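Local coordinates for hypothetical ntf2-like protein (Bacteroides fragilis, PDB 3SBU) that is of unknown function but has an NTF2-like, cystatin-like fold, and is probably made as a lipoprotein precursor, at residues S89-L94 / S212-G217; L94-E99 / G217-D222; E148-D153 / D221-H226; I172-V177 / L194-W199. One frame throughout, in Å; residues are numbered along the deposited sequence. Where two conformers were deposited one is given.

Interaction 1: S89-L94 / S212-G217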
loop_
_atom_site.group_PDB
_atom_site.type_symbol
_atom_site.label_atom_id
_atom_site.label_comp_id
_atom_site.label_asym_id
_atom_site.label_seq_id
_atom_site.Cartn_x
_atom_site.Cartn_y
_atom_site.Cartn_z
ATOM N N SER A 89 -13.097 11.520 -3.327
ATOM C CA SER A 89 -12.708 10.306 -2.608
ATOM C C SER A 89 -11.782 10.662 -1.429
ATOM O O SER A 89 -11.720 9.909 -0.456
ATOM C CB SER A 89 -12.028 9.312 -3.544
ATOM O OG SER A 89 -10.910 9.878 -4.208
ATOM N N TYR A 90 -11.065 11.810 -1.526
ATOM C CA TYR A 90 -10.144 12.310 -0.503
ATOM C C TYR A 90 -10.025 13.836 -0.567
ATOM O O TYR A 90 -10.367 14.435 -1.582
ATOM C CB TYR A 90 -8.734 11.666 -0.654
ATOM C CG TYR A 90 -7.968 12.147 -1.869
ATOM C CD1 TYR A 90 -8.231 11.626 -3.135
ATOM C CD2 TYR A 90 -6.990 13.136 -1.757
ATOM C CE1 TYR A 90 -7.544 12.076 -4.260
ATOM C CE2 TYR A 90 -6.314 13.614 -2.885
ATOM C CZ TYR A 90 -6.595 13.076 -4.132
ATOM O OH TYR A 90 -5.928 13.506 -5.247
ATOM N N TYR A 91 -9.495 14.452 0.502
ATOM C CA TYR A 91 -9.214 15.882 0.521
ATOM C C TYR A 91 -7.820 16.098 1.078
ATOM O O TYR A 91 -7.191 15.149 1.575
ATOM C CB TYR A 91 -10.282 16.685 1.282
ATOM C CG TYR A 91 -10.307 16.457 2.775
ATOM C CD1 TYR A 91 -11.009 15.386 3.321
ATOM C CD2 TYR A 91 -9.683 17.347 3.649
ATOM C CE1 TYR A 91 -11.067 15.188 4.702
ATOM C CE2 TYR A 91 -9.724 17.155 5.033
ATOM C CZ TYR A 91 -10.416 16.074 5.554
ATOM O OH TYR A 91 -10.461 15.899 6.917
ATOM N N THR A 92 -7.313 17.329 0.954
ATOM C CA THR A 92 -5.962 17.637 1.379
ATOM C C THR A 92 -5.965 18.699 2.457
ATOM O O THR A 92 -6.898 19.499 2.550
ATOM C CB THR A 92 -5.067 18.071 0.172
ATOM O OG1 THR A 92 -5.583 19.260 -0.424
ATOM C CG2 THR A 92 -4.965 17.018 -0.917
ATOM N N LEU A 93 -4.906 18.683 3.279
ATOM C CA LEU A 93 -4.587 19.638 4.338
ATOM C C LEU A 93 -3.114 19.963 4.217
ATOM O O LEU A 93 -2.343 19.094 3.831
ATOM C CB LEU A 93 -4.899 19.108 5.754
ATOM C CG LEU A 93 -6.338 18.729 6.115
ATOM C CD1 LEU A 93 -6.385 18.123 7.529
ATOM C CD2 LEU A 93 -7.264 19.935 6.047
ATOM N N LEU A 94 -2.722 21.209 4.518
ATOM C CA LEU A 94 -1.335 21.632 4.423
ATOM C C LEU A 94 -0.846 22.204 5.717
ATOM O O LEU A 94 -1.555 22.972 6.370
ATOM C CB LEU A 94 -1.150 22.679 3.310
ATOM C CG LEU A 94 -0.934 22.097 1.921
ATOM C CD1 LEU A 94 -1.332 23.104 0.865
ATOM C CD2 LEU A 94 0.521 21.660 1.734
ATOM N N SER A 212 -7.024 21.342 -1.630
ATOM C CA SER A 212 -7.859 21.950 -0.613
ATOM C C SER A 212 -7.002 22.196 0.618
ATOM O O SER A 212 -5.885 21.677 0.722
ATOM C CB SER A 212 -9.052 21.072 -0.270
ATOM O OG SER A 212 -8.668 19.851 0.343
ATOM N N ASN A 213 -7.522 22.991 1.539
ATOM C CA ASN A 213 -6.887 23.221 2.811
ATOM C C ASN A 213 -7.945 23.695 3.742
ATOM O O ASN A 213 -8.944 24.280 3.317
ATOM C CB ASN A 213 -5.690 24.190 2.739
ATOM C CG ASN A 213 -4.809 24.135 3.960
ATOM O OD1 ASN A 213 -4.800 23.154 4.732
ATOM N ND2 ASN A 213 -3.993 25.159 4.124
ATOM N N ILE A 214 -7.789 23.347 5.008
ATOM C CA ILE A 214 -8.663 23.805 6.063
ATOM C C ILE A 214 -7.761 24.497 7.058
ATOM O O ILE A 214 -6.770 23.912 7.474
ATOM C CB ILE A 214 -9.544 22.706 6.685
ATOM C CG1 ILE A 214 -10.402 22.001 5.616
ATOM C CG2 ILE A 214 -10.385 23.291 7.812
ATOM C CD1 ILE A 214 -11.184 20.755 6.118
ATOM N N ASN A 215 -8.054 25.760 7.381
ATOM C CA ASN A 215 -7.219 26.487 8.310
ATOM C C ASN A 215 -7.736 26.303 9.710
ATOM O O ASN A 215 -8.707 26.939 10.114
ATOM C CB ASN A 215 -7.077 27.984 7.924
ATOM C CG ASN A 215 -6.253 28.746 8.927
ATOM O OD1 ASN A 215 -5.318 28.235 9.487
ATOM N ND2 ASN A 215 -6.616 29.961 9.247
ATOM N N TYR A 216 -7.062 25.452 10.479
ATOM C CA TYR A 216 -7.381 25.240 11.876
ATOM C C TYR A 216 -6.496 26.150 12.763
ATOM O O TYR A 216 -6.474 25.971 13.983
ATOM C CB TYR A 216 -7.166 23.759 12.248
ATOM C CG TYR A 216 -7.992 22.764 11.457
ATOM C CD1 TYR A 216 -9.292 22.450 11.841
ATOM C CD2 TYR A 216 -7.423 22.026 10.419
ATOM C CE1 TYR A 216 -10.029 21.474 11.167
ATOM C CE2 TYR A 216 -8.155 21.057 9.729
ATOM C CZ TYR A 216 -9.453 20.783 10.110
ATOM O OH TYR A 216 -10.146 19.818 9.427
ATOM N N GLY A 217 -5.752 27.071 12.136
ATOM C CA GLY A 217 -4.784 27.933 12.814
ATOM C C GLY A 217 -3.322 27.516 12.610
ATOM O O GLY A 217 -2.428 28.115 13.203
HETATM O O HOH W 1 -9.831 17.396 8.940
HETATM O O HOH W 2 -1.650 25.827 5.734
#

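Interaction 2: L94-E99 / G217-D222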
loop_
_atom_site.group_PDB
_atom_site.type_symbol
_atom_site.label_atom_id
_atom_site.label_comp_id
_atom_site.label_asym_id
_atom_site.label_seq_id
_atom_site.Cartn_x
_atom_site.Cartn_y
_atom_site.Cartn_z
ATOM N N LEU A 94 -2.722 21.209 4.518
ATOM C CA LEU A 94 -1.335 21.632 4.423
ATOM C C LEU A 94 -0.846 22.204 5.717
ATOM O O LEU A 94 -1.555 22.972 6.370
ATOM C CB LEU A 94 -1.150 22.679 3.310
ATOM C CG LEU A 94 -0.934 22.097 1.921
ATOM C CD1 LEU A 94 -1.332 23.104 0.865
ATOM C CD2 LEU A 94 0.521 21.660 1.734
ATOM N N PHE A 95 0.393 21.867 6.065
ATOM C CA PHE A 95 1.068 22.326 7.280
ATOM C C PHE A 95 2.516 22.668 6.935
ATOM O O PHE A 95 3.022 22.195 5.930
ATOM C CB PHE A 95 1.030 21.191 8.376
ATOM C CG PHE A 95 -0.345 20.651 8.684
ATOM C CD1 PHE A 95 -0.886 19.598 7.937
ATOM C CD2 PHE A 95 -1.115 21.215 9.689
ATOM C CE1 PHE A 95 -2.185 19.124 8.187
ATOM C CE2 PHE A 95 -2.419 20.751 9.940
ATOM C CZ PHE A 95 -2.946 19.705 9.185
ATOM N N ASP A 96 3.187 23.413 7.807
ATOM C CA ASP A 96 4.607 23.756 7.716
ATOM C C ASP A 96 5.423 22.945 8.709
ATOM O O ASP A 96 6.645 22.847 8.567
ATOM C CB ASP A 96 4.815 25.246 8.089
ATOM C CG ASP A 96 4.280 26.237 7.096
ATOM O OD1 ASP A 96 3.726 25.800 6.056
ATOM O OD2 ASP A 96 4.405 27.445 7.350
ATOM N N ARG A 97 4.761 22.489 9.791
ATOM C CA ARG A 97 5.358 21.791 10.934
ATOM C C ARG A 97 4.437 20.681 11.387
ATOM O O ARG A 97 3.237 20.896 11.463
ATOM C CB ARG A 97 5.544 22.790 12.087
ATOM C CG ARG A 97 6.192 24.106 11.714
ATOM C CD ARG A 97 6.306 25.029 12.892
ATOM N NE ARG A 97 5.023 25.652 13.213
ATOM C CZ ARG A 97 4.918 26.818 13.836
ATOM N NH1 ARG A 97 6.011 27.475 14.225
ATOM N NH2 ARG A 97 3.728 27.340 14.078
ATOM N N GLU A 98 4.998 19.531 11.764
ATOM C CA GLU A 98 4.259 18.339 12.145
ATOM C C GLU A 98 3.375 18.594 13.358
ATOM O O GLU A 98 2.246 18.100 13.392
ATOM C CB GLU A 98 5.238 17.179 12.428
ATOM C CG GLU A 98 4.525 15.864 12.694
ATOM C CD GLU A 98 5.424 14.695 13.044
ATOM O OE1 GLU A 98 6.657 14.883 13.112
ATOM O OE2 GLU A 98 4.888 13.588 13.253
ATOM N N GLU A 99 3.880 19.332 14.370
ATOM C CA GLU A 99 3.117 19.561 15.611
ATOM C C GLU A 99 1.822 20.356 15.367
ATOM O O GLU A 99 0.882 20.226 16.150
ATOM C CB GLU A 99 3.969 20.225 16.716
ATOM C CG GLU A 99 4.446 21.634 16.372
ATOM C CD GLU A 99 5.724 21.736 15.549
ATOM O OE1 GLU A 99 6.118 20.753 14.874
ATOM O OE2 GLU A 99 6.381 22.794 15.652
ATOM N N GLY A 217 -5.752 27.071 12.136
ATOM C CA GLY A 217 -4.784 27.933 12.814
ATOM C C GLY A 217 -3.322 27.516 12.610
ATOM O O GLY A 217 -2.428 28.115 13.203
ATOM N N GLN A 218 -3.050 26.509 11.752
ATOM C CA GLN A 218 -1.682 26.082 11.477
ATOM C C GLN A 218 -0.920 27.135 10.675
ATOM O O GLN A 218 -1.481 27.763 9.801
ATOM C CB GLN A 218 -1.617 24.708 10.749
ATOM C CG GLN A 218 -2.102 24.693 9.270
ATOM C CD GLN A 218 -3.568 24.373 9.161
ATOM O OE1 GLN A 218 -4.387 24.695 10.037
ATOM N NE2 GLN A 218 -3.937 23.773 8.036
ATOM N N GLN A 219 0.368 27.272 10.948
ATOM C CA GLN A 219 1.253 28.185 10.229
ATOM C C GLN A 219 1.267 27.826 8.753
ATOM O O GLN A 219 1.353 26.634 8.369
ATOM C CB GLN A 219 2.679 28.118 10.805
ATOM C CG GLN A 219 3.641 29.117 10.148
ATOM C CD GLN A 219 5.032 28.818 10.590
ATOM O OE1 GLN A 219 5.490 29.301 11.637
ATOM N NE2 GLN A 219 5.741 28.046 9.779
ATOM N N ASN A 220 1.119 28.873 7.953
ATOM C CA ASN A 220 1.139 28.813 6.501
ATOM C C ASN A 220 2.021 29.955 6.038
ATOM O O ASN A 220 1.529 31.027 5.688
ATOM C CB ASN A 220 -0.292 28.911 5.966
ATOM C CG ASN A 220 -0.434 28.705 4.487
ATOM O OD1 ASN A 220 -1.499 28.955 3.926
ATOM N ND2 ASN A 220 0.595 28.199 3.828
ATOM N N ASP A 221 3.337 29.750 6.127
ATOM C CA ASP A 221 4.328 30.778 5.780
ATOM C C ASP A 221 4.970 30.401 4.451
ATOM O O ASP A 221 5.453 29.279 4.312
ATOM C CB ASP A 221 5.344 30.886 6.932
ATOM C CG ASP A 221 6.626 31.693 6.728
ATOM O OD1 ASP A 221 6.733 32.403 5.699
ATOM O OD2 ASP A 221 7.536 31.596 7.596
ATOM N N ASP A 222 4.995 31.325 3.454
ATOM C CA ASP A 222 5.573 30.948 2.155
ATOM C C ASP A 222 7.098 30.892 2.209
ATOM O O ASP A 222 7.691 30.345 1.299
ATOM C CB ASP A 222 5.067 31.814 0.981
ATOM C CG ASP A 222 5.354 33.281 1.139
ATOM O OD1 ASP A 222 4.722 33.918 2.021
ATOM O OD2 ASP A 222 6.166 33.807 0.353
HETATM O O HOH W 3 1.683 24.465 9.938
HETATM O O HOH W 4 0.582 27.589 14.184
#

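Interaction 3: E148-D153 / D221-H226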
loop_
_atom_site.group_PDB
_atom_site.type_symbol
_atom_site.label_atom_id
_atom_site.label_comp_id
_atom_site.label_asym_id
_atom_site.label_seq_id
_atom_site.Cartn_x
_atom_site.Cartn_y
_atom_site.Cartn_z
ATOM N N GLU A 148 4.271 34.696 -3.305
ATOM C CA GLU A 148 5.507 34.152 -3.841
ATOM C C GLU A 148 6.722 34.907 -3.286
ATOM O O GLU A 148 6.584 36.028 -2.798
ATOM C CB GLU A 148 5.471 34.169 -5.382
ATOM C CG GLU A 148 4.815 32.898 -5.902
ATOM C CD GLU A 148 4.571 32.715 -7.387
ATOM O OE1 GLU A 148 4.731 33.688 -8.156
ATOM O OE2 GLU A 148 4.194 31.588 -7.777
ATOM N N ASN A 149 7.899 34.271 -3.335
ATOM C CA ASN A 149 9.165 34.843 -2.874
ATOM C C ASN A 149 10.300 34.440 -3.847
ATOM O O ASN A 149 10.029 33.972 -4.961
ATOM C CB ASN A 149 9.459 34.442 -1.396
ATOM C CG ASN A 149 9.446 32.958 -1.130
ATOM O OD1 ASN A 149 10.311 32.213 -1.573
ATOM N ND2 ASN A 149 8.473 32.493 -0.378
ATOM N N GLU A 150 11.560 34.650 -3.434
ATOM C CA GLU A 150 12.775 34.381 -4.216
ATOM C C GLU A 150 13.023 32.864 -4.430
ATOM O O GLU A 150 13.588 32.475 -5.451
ATOM C CB GLU A 150 14.011 35.059 -3.560
ATOM C CG GLU A 150 14.197 34.829 -2.056
ATOM C CD GLU A 150 13.307 35.598 -1.086
ATOM O OE1 GLU A 150 12.798 36.682 -1.457
ATOM O OE2 GLU A 150 13.130 35.115 0.058
ATOM N N ASN A 151 12.563 32.028 -3.493
ATOM C CA ASN A 151 12.722 30.573 -3.519
ATOM C C ASN A 151 11.626 29.914 -4.335
ATOM O O ASN A 151 10.583 30.543 -4.574
ATOM C CB ASN A 151 12.683 30.010 -2.090
ATOM C CG ASN A 151 13.489 30.744 -1.037
ATOM O OD1 ASN A 151 12.989 31.069 0.054
ATOM N ND2 ASN A 151 14.758 30.953 -1.314
ATOM N N GLU A 152 11.826 28.630 -4.729
ATOM C CA GLU A 152 10.816 27.872 -5.475
ATOM C C GLU A 152 9.486 27.833 -4.691
ATOM O O GLU A 152 9.489 27.553 -3.504
ATOM C CB GLU A 152 11.322 26.458 -5.755
ATOM C CG GLU A 152 10.515 25.669 -6.770
ATOM C CD GLU A 152 11.104 24.291 -7.006
ATOM O OE1 GLU A 152 10.938 23.416 -6.129
ATOM O OE2 GLU A 152 11.784 24.100 -8.038
ATOM N N ASP A 153 8.377 28.179 -5.347
ATOM C CA ASP A 153 7.049 28.191 -4.730
ATOM C C ASP A 153 6.552 26.753 -4.566
ATOM O O ASP A 153 6.616 26.003 -5.546
ATOM C CB ASP A 153 6.077 29.024 -5.597
ATOM C CG ASP A 153 4.636 28.991 -5.100
ATOM O OD1 ASP A 153 4.351 29.602 -4.046
ATOM O OD2 ASP A 153 3.808 28.354 -5.755
ATOM N N ASP A 221 3.337 29.750 6.127
ATOM C CA ASP A 221 4.328 30.778 5.780
ATOM C C ASP A 221 4.970 30.401 4.451
ATOM O O ASP A 221 5.453 29.279 4.312
ATOM C CB ASP A 221 5.344 30.886 6.932
ATOM C CG ASP A 221 6.626 31.693 6.728
ATOM O OD1 ASP A 221 6.733 32.403 5.699
ATOM O OD2 ASP A 221 7.536 31.596 7.596
ATOM N N ASP A 222 4.995 31.325 3.454
ATOM C CA ASP A 222 5.573 30.948 2.155
ATOM C C ASP A 222 7.098 30.892 2.209
ATOM O O ASP A 222 7.691 30.345 1.299
ATOM C CB ASP A 222 5.067 31.814 0.981
ATOM C CG ASP A 222 5.354 33.281 1.139
ATOM O OD1 ASP A 222 4.722 33.918 2.021
ATOM O OD2 ASP A 222 6.166 33.807 0.353
ATOM N N ASN A 223 7.727 31.318 3.303
ATOM C CA ASN A 223 9.171 31.136 3.450
ATOM C C ASN A 223 9.512 29.801 4.177
ATOM O O ASN A 223 10.683 29.424 4.231
ATOM C CB ASN A 223 9.788 32.319 4.187
ATOM C CG ASN A 223 9.557 33.627 3.475
ATOM O OD1 ASN A 223 9.850 33.778 2.271
ATOM N ND2 ASN A 223 8.968 34.579 4.197
ATOM N N ALA A 224 8.503 29.094 4.733
ATOM C CA ALA A 224 8.721 27.801 5.446
ATOM C C ALA A 224 9.533 26.833 4.563
ATOM O O ALA A 224 9.240 26.721 3.381
ATOM C CB ALA A 224 7.377 27.174 5.811
ATOM N N SER A 225 10.552 26.170 5.109
ATOM C CA SER A 225 11.386 25.234 4.343
ATOM C C SER A 225 10.824 23.785 4.363
ATOM O O SER A 225 11.383 22.900 3.717
ATOM C CB SER A 225 12.832 25.273 4.834
ATOM O OG SER A 225 12.927 24.776 6.152
ATOM N N HIS A 226 9.734 23.548 5.103
ATOM C CA HIS A 226 8.997 22.294 5.079
ATOM C C HIS A 226 7.585 22.555 4.669
ATOM O O HIS A 226 7.019 23.604 4.993
ATOM C CB HIS A 226 8.956 21.569 6.437
ATOM C CG HIS A 226 10.195 20.840 6.842
ATOM N ND1 HIS A 226 11.327 20.788 6.045
ATOM C CD2 HIS A 226 10.442 20.191 7.991
ATOM C CE1 HIS A 226 12.213 20.090 6.728
ATOM N NE2 HIS A 226 11.712 19.694 7.891
HETATM O O HOH W 5 9.362 28.898 -0.867
#

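Interaction 4: I172-V177 / L194-W199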
loop_
_atom_site.group_PDB
_atom_site.type_symbol
_atom_site.label_atom_id
_atom_site.label_comp_id
_atom_site.label_asym_id
_atom_site.label_seq_id
_atom_site.Cartn_x
_atom_site.Cartn_y
_atom_site.Cartn_z
ATOM N N ILE A 172 12.564 13.402 -5.399
ATOM C CA ILE A 172 12.311 12.455 -4.307
ATOM C C ILE A 172 13.654 12.086 -3.710
ATOM O O ILE A 172 14.550 11.676 -4.443
ATOM C CB ILE A 172 11.497 11.199 -4.747
ATOM C CG1 ILE A 172 10.074 11.605 -5.170
ATOM C CG2 ILE A 172 11.461 10.125 -3.617
ATOM C CD1 ILE A 172 9.392 10.628 -5.952
ATOM N N ARG A 173 13.790 12.229 -2.376
ATOM C CA ARG A 173 15.019 11.875 -1.685
ATOM C C ARG A 173 15.213 10.362 -1.775
ATOM O O ARG A 173 14.244 9.606 -1.683
ATOM C CB ARG A 173 14.990 12.350 -0.225
ATOM C CG ARG A 173 16.354 12.224 0.473
ATOM C CD ARG A 173 16.292 12.370 1.997
ATOM N NE ARG A 173 15.973 11.117 2.713
ATOM C CZ ARG A 173 16.877 10.277 3.237
ATOM N NH1 ARG A 173 18.176 10.534 3.132
ATOM N NH2 ARG A 173 16.484 9.160 3.842
ATOM N N GLN A 174 16.439 9.929 -2.051
ATOM C CA GLN A 174 16.696 8.514 -2.182
ATOM C C GLN A 174 17.679 8.041 -1.112
ATOM O O GLN A 174 18.795 8.544 -1.036
ATOM C CB GLN A 174 17.153 8.158 -3.602
ATOM C CG GLN A 174 15.967 7.904 -4.542
ATOM C CD GLN A 174 15.071 6.783 -4.028
ATOM O OE1 GLN A 174 15.494 5.618 -3.921
ATOM N NE2 GLN A 174 13.842 7.123 -3.627
ATOM N N PRO A 175 17.260 7.089 -0.248
ATOM C CA PRO A 175 15.936 6.439 -0.209
ATOM C C PRO A 175 14.875 7.325 0.467
ATOM O O PRO A 175 15.200 8.228 1.238
ATOM C CB PRO A 175 16.212 5.159 0.582
ATOM C CG PRO A 175 17.291 5.553 1.541
ATOM C CD PRO A 175 18.151 6.554 0.801
ATOM N N LEU A 176 13.608 7.086 0.123
ATOM C CA LEU A 176 12.476 7.799 0.671
ATOM C C LEU A 176 12.061 7.158 2.012
ATOM O O LEU A 176 11.842 5.948 2.082
ATOM C CB LEU A 176 11.330 7.771 -0.346
ATOM C CG LEU A 176 9.992 8.337 0.086
ATOM C CD1 LEU A 176 10.099 9.846 0.380
ATOM C CD2 LEU A 176 8.958 8.104 -0.988
ATOM N N VAL A 177 11.996 7.960 3.093
ATOM C CA VAL A 177 11.604 7.428 4.397
ATOM C C VAL A 177 10.104 7.072 4.332
ATOM O O VAL A 177 9.296 7.842 3.804
ATOM C CB VAL A 177 11.961 8.395 5.560
ATOM C CG1 VAL A 177 11.369 7.917 6.883
ATOM C CG2 VAL A 177 13.464 8.541 5.690
ATOM N N LEU A 194 11.678 3.423 0.843
ATOM C CA LEU A 194 11.196 3.080 -0.505
ATOM C C LEU A 194 12.184 3.569 -1.543
ATOM O O LEU A 194 12.652 4.702 -1.423
ATOM C CB LEU A 194 9.826 3.714 -0.854
ATOM C CG LEU A 194 8.607 3.415 0.002
ATOM C CD1 LEU A 194 7.474 4.321 -0.387
ATOM C CD2 LEU A 194 8.141 1.963 -0.139
ATOM N N ASP A 195 12.445 2.767 -2.586
ATOM C CA ASP A 195 13.250 3.194 -3.728
ATOM C C ASP A 195 12.271 3.850 -4.712
ATOM O O ASP A 195 11.069 3.884 -4.415
ATOM C CB ASP A 195 14.088 2.055 -4.350
ATOM C CG ASP A 195 13.332 0.870 -4.947
ATOM O OD1 ASP A 195 12.140 1.032 -5.290
ATOM O OD2 ASP A 195 13.954 -0.198 -5.129
ATOM N N LEU A 196 12.764 4.384 -5.849
ATOM C CA LEU A 196 11.905 5.091 -6.798
ATOM C C LEU A 196 10.825 4.181 -7.407
ATOM O O LEU A 196 9.688 4.632 -7.545
ATOM C CB LEU A 196 12.711 5.806 -7.900
ATOM C CG LEU A 196 13.624 6.971 -7.448
ATOM C CD1 LEU A 196 14.360 7.573 -8.628
ATOM C CD2 LEU A 196 12.846 8.075 -6.731
ATOM N N ASN A 197 11.146 2.919 -7.716
ATOM C CA ASN A 197 10.161 1.973 -8.257
ATOM C C ASN A 197 9.076 1.645 -7.223
ATOM O O ASN A 197 7.910 1.518 -7.591
ATOM C CB ASN A 197 10.840 0.686 -8.743
ATOM C CG ASN A 197 11.693 0.883 -9.980
ATOM O OD1 ASN A 197 11.427 1.730 -10.846
ATOM N ND2 ASN A 197 12.747 0.092 -10.086
ATOM N N GLN A 198 9.452 1.549 -5.928
ATOM C CA GLN A 198 8.505 1.264 -4.867
ATOM C C GLN A 198 7.608 2.478 -4.626
ATOM O O GLN A 198 6.424 2.307 -4.350
ATOM C CB GLN A 198 9.214 0.842 -3.581
ATOM C CG GLN A 198 9.896 -0.522 -3.666
ATOM C CD GLN A 198 10.763 -0.750 -2.447
ATOM O OE1 GLN A 198 11.620 0.064 -2.082
ATOM N NE2 GLN A 198 10.475 -1.782 -1.707
ATOM N N TRP A 199 8.144 3.694 -4.761
ATOM C CA TRP A 199 7.334 4.905 -4.598
ATOM C C TRP A 199 6.239 4.951 -5.694
ATOM O O TRP A 199 5.089 5.280 -5.399
ATOM C CB TRP A 199 8.188 6.179 -4.610
ATOM C CG TRP A 199 7.425 7.403 -5.045
ATOM C CD1 TRP A 199 7.414 7.962 -6.287
ATOM C CD2 TRP A 199 6.476 8.147 -4.261
ATOM N NE1 TRP A 199 6.552 9.034 -6.315
ATOM C CE2 TRP A 199 5.965 9.174 -5.085
ATOM C CE3 TRP A 199 5.971 8.015 -2.953
ATOM C CZ2 TRP A 199 5.009 10.099 -4.630
ATOM C CZ3 TRP A 199 5.029 8.930 -2.503
ATOM C CH2 TRP A 199 4.561 9.961 -3.331
#

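Interaction 1: S89-L94 / S212-G217
Thr-92 and Ser-212 meet at a buried seam between two beta-sheets: the chain entering strand 93-95 of the antiparallel sheet comes up against strand 212-215, one of the two outermost strands of the mixed sheet. The seam is a worked example of sheets joined through side chains, since no backbone N-H of one segment bonds a backbone carbonyl of the other. Thr-92 OG1 donates to Ser-212 O at 2.7 Å, while Ser-212 OG donates back to Thr-92 O at 2.9 Å, a reciprocal pair of hydroxyl-to-carbonyl bonds. Both hydroxyls sit between their own backbone N and carbonyl carbon (chi1 62° for Thr-92, 66° for Ser-212), tucked close enough to the main chain to serve the opposite one. A step further on, the Asn-213 amide takes over: its OD1 accepts Leu-94 N at 2.9 Å from well above the amide plane. ND2 of the same amide reaches Leu-94 O through a water and also bonds Glu-115, which ties it back to strand 111-116. On the apolar side, Leu-93 CD2 lies 3.6 Å from Ile-214 CB and approaches the edge of the Tyr-216 ring, with 4.0 Å to CE2. Ile-214 CD1 also touches Tyr-91 CE2 at 4.0 Å. A water joins the hydroxyls of Tyr-91 and Tyr-216, the latter held as well by Asp-42. Side-chain bonding to a neighbouring main chain, backed by an apolar patch, is how this junction unites two sheets in an NTF2-like, cystatin-like protein.

Interaction 2: L94-E99 / G217-D222
Gln-218 meets both Leu-94 and Phe-95, its chain folded back at chi2 (-91°) so that the amide turns toward the strand. Gln-218 NE2 donates to Leu-94 O at 3.0 Å, almost in its own amide plane, and bonds Ile-214 O too; OE1 accepts from Tyr-216 N, so both ends of the amide are fixed. The aliphatic part is used as well: Gln-218 CG lies 3.6 Å from Phe-95 CD2. Next, Gln-219 sends its carbonyl to a water that also takes Asp-96 N, and its extended side chain runs roughly perpendicular to that of Asp-96. This is the loop leading from strand 212-215 to strand 226-230, the neighbour of strand 93-95 in the antiparallel sheet, and Asp-96, just past the end of strand 93-95, is where this loop is caught. Gln-219 NE2 donates to Asp-96 OD2 at 2.8 Å on the anti lone pair. Gln-219 OE1 rests over one face of the Arg-97 guanidinium, 3.2 Å from Arg-97 NH1 but poorly angled for a bond; Arg-97 has its salt bridge with Asp-100. Beyond Asn-220, Asp-221 N reaches the same Asp-96 OD2 at 2.8 Å on the syn lone pair, nearly straight at 167°, while Asp-96 OD1 forms a salt bridge with Lys-227.

Interaction 3: E148-D153 / D221-H226
Asn-149 ND2 is the polar atom on which this surface contact turns. Asn-149 ND2 donates to Asp-222 OD2 at 2.8 Å, leaving the amide nearly in plane and meeting the carboxylate on its anti side, some 32° out of the carboxylate plane. A second, weak bond runs from Asn-149 ND2 to Asp-222 O, also 2.8 Å but more bent, so one amide nitrogen spans the side chain and main chain of a single residue. Asn-223 OD1 lies 3.3 Å from Asn-149 ND2 at an angle too poor for bonding. Asp-222 turns its carboxylate back over its own main chain (chi1 59°), which brings OD2 and O to one donor. The other end of the Asn-149 amide is held at home: OD1 accepts Asn-151 N at 3.0 Å in the carbonyl plane, fixing the flip of the group. Within the 221-226 segment, Asp-221 OD1 takes Asn-223 N at 2.8 Å, and Ala-224 N closes a type I turn onto Asp-221 O. One water bridges Glu-152 O and Asp-222 O. Where the 148-153 segment ends, Asp-153 caps helix 154-163 through Glu-156 N. Two loops, each shaped by an Asx turn, thus meet through one asparagine amide.

Interaction 4: I172-V177 / L194-W199
Leu-176 and Leu-194 form an antiparallel hydrogen-bonded pair: Leu-176 N donates to Leu-194 O at 3.0 Å and Leu-194 N returns a bond to Leu-176 O at 2.8 Å. Their side chains run alongside each other on one face of the hairpin, with Leu-176 CD2 4.1 Å from Leu-194 CD1. Leu-176 CD2 also reaches the six-membered ring of Trp-199, 3.6 Å from CE3. Ile-172 completes the grip on the indole, as its CD1 stands over a face of the five-membered ring, 3.5 Å from the centroid, in a CH-pi contact. Gln-174, bent at chi2, brings NE2 to Leu-194 O for a weak bond of 3.5 Å; it precedes a cis peptide to Pro-175. In the next shell, Gln-168 accepts from Trp-199 NE1 and Phe-256 meets the ring edge-to-face, so the indole is held at its nitrogen as well as by packing. Asp-195 is the N-cap of helix 196-201: its OD1 accepts Gln-198 N at 2.8 Å, and Gln-198 OE1 takes Asp-195 N at 2.9 Å. Further out, the second subunit arrives, where the backbone carbonyl of Ile-146 of that chain accepts from Gln-198 NE2 and Pro-145 of that chain packs on Leu-194. The arrangement is the open end of a beta-hairpin, whose second strand passes directly into a helix started by a capping box.

How the interactions relate
From the N terminus, 89-94 and 94-99 come first as one continuous run through strand 93-95. Segments 212-217 and 217-222 answer them in the same order, so that interactions 1 and 2 share Leu-94 and Gly-217 and cross along the chain. Each closes a loop of more than a hundred residues. Interaction 3 starts later, at 148-153, and crosses interaction 1; it ends on the loop that interaction 2 uses, sharing Asp-221 and Asp-222. Interaction 4 is the local closure, nested inside all three loops, about 24 to 25 Å from the others between centres. Interactions 1 to 3 tie the mixed sheet, the antiparallel sheet and the surface loops together, while interaction 4 joins the hairpin's open end to the helix that follows it.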